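Local coordinates for MazG-related protein (Thermotoga maritima, PDB 2YXH), which binds magnesium ions and probably hydrolyses nucleoside triphosphates to monophosphates and pyrophosphate, at residues A[66-69]-A[73-76]. The protein carries 1 engineered substitution. Residues are numbered along the deposited sequence; the frame is centred on the assembly and turned at random.
Sequences AVAQ and GIDL
G73 turns the chain back over the last turns of helix 47-72, and its N donates a weak, bent hydrogen bond to Q69 O at 3.1 Å. G73 CA lies 3.1 Å from Q69 O in a CA-H...O contact. With a phi of 66°, G73 is the first residue to leave the helical path, in the left-handed conformation usual for a glycine at the C' position. I74 then supplies the stronger bond: its N reaches A68 O at 3.1 Å, the donor standing about 40° above the carbonyl plane. Helix 47-72 thus ends in a tight turn leading to helix 76-90, within the all-helical MazG fold. The I74 side chain lies over the A68 residue, CG1 packing 3.9 Å from A68 CB and 3.5 Å from A68 O. CG1 sits beside the backbone N (chi1 -51°), which brings it to the carbonyl that this N also binds. The end of the side chain leads away from segment 66-69, and I74 packs on L47 of the second subunit while A68 packs on I54 of that subunit. I74 O presses closely on the aliphatic root of Q69, 3.1 Å from CB and 3.6 Å from CG. D75 follows as the N-cap of helix 76-90, its OD2 weakly hydrogen-bonded to S78 OG, and L76 packs against I58 of the second subunit.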
loop_
_atom_site.group_PDB
_atom_site.type_symbol
_atom_site.label_atom_id
_atom_site.label_comp_id
_atom_site.label_asym_id
_atom_site.label_seq_id
_atom_site.Cartn_x
_atom_site.Cartn_y
_atom_site.Cartn_z
ATOM N N ALA A 66 0.836 3.577 -9.272
ATOM C CA ALA A 66 0.340 4.234 -10.530
ATOM C C ALA A 66 1.305 5.122 -11.313
ATOM O O ALA A 66 1.352 5.092 -12.573
ATOM C CB ALA A 66 -0.995 4.992 -10.289
ATOM N N VAL A 67 2.103 5.921 -10.580
ATOM C CA VAL A 67 2.921 6.858 -11.238
ATOM C C VAL A 67 4.247 6.184 -11.618
ATOM O O VAL A 67 4.923 6.637 -12.546
ATOM C CB VAL A 67 3.214 8.091 -10.309
ATOM C CG1 VAL A 67 4.291 8.981 -10.942
ATOM C CG2 VAL A 67 1.854 8.941 -10.038
ATOM N N ALA A 68 4.619 5.129 -10.875
ATOM C CA ALA A 68 5.704 4.215 -11.275
ATOM C C ALA A 68 5.338 3.619 -12.661
ATOM O O ALA A 68 6.205 3.494 -13.517
ATOM C CB ALA A 68 5.904 3.144 -10.281
ATOM N N GLN A 69 4.079 3.257 -12.890
ATOM C CA GLN A 69 3.649 2.835 -14.221
ATOM C C GLN A 69 3.663 4.017 -15.208
ATOM O O GLN A 69 4.111 3.872 -16.330
ATOM C CB GLN A 69 2.239 2.257 -14.196
ATOM C CG GLN A 69 1.706 1.885 -15.552
ATOM C CD GLN A 69 0.133 1.523 -15.562
ATOM O OE1 GLN A 69 -0.775 2.387 -15.411
ATOM N NE2 GLN A 69 -0.135 0.270 -15.764
ATOM N N GLY A 73 7.093 3.111 -16.527
ATOM C CA GLY A 73 6.453 1.964 -17.211
ATOM C C GLY A 73 6.348 0.712 -16.348
ATOM O O GLY A 73 6.017 -0.374 -16.838
ATOM N N ILE A 74 6.492 0.846 -15.037
ATOM C CA ILE A 74 6.328 -0.330 -14.141
ATOM C C ILE A 74 4.900 -0.956 -14.176
ATOM O O ILE A 74 3.905 -0.322 -13.835
ATOM C CB ILE A 74 6.654 -0.003 -12.647
ATOM C CG1 ILE A 74 8.020 0.691 -12.461
ATOM C CG2 ILE A 74 6.680 -1.259 -11.844
ATOM C CD1 ILE A 74 9.273 -0.087 -13.055
ATOM N N ASP A 75 4.807 -2.225 -14.485
ATOM C CA ASP A 75 3.508 -2.893 -14.518
ATOM C C ASP A 75 3.250 -3.407 -13.090
ATOM O O ASP A 75 4.102 -4.061 -12.554
ATOM C CB ASP A 75 3.679 -4.063 -15.456
ATOM C CG ASP A 75 2.419 -4.840 -15.686
ATOM O OD1 ASP A 75 1.329 -4.482 -15.245
ATOM O OD2 ASP A 75 2.533 -5.831 -16.390
ATOM N N LEU A 76 2.065 -3.152 -12.528
ATOM C CA LEU A 76 1.775 -3.471 -11.142
ATOM C C LEU A 76 1.609 -4.953 -10.974
ATOM O O LEU A 76 2.088 -5.490 -9.992
ATOM C CB LEU A 76 0.495 -2.779 -10.638
ATOM C CG LEU A 76 0.060 -3.188 -9.217
ATOM C CD1 LEU A 76 1.073 -2.597 -8.212
ATOM C CD2 LEU A 76 -1.260 -2.661 -8.892
#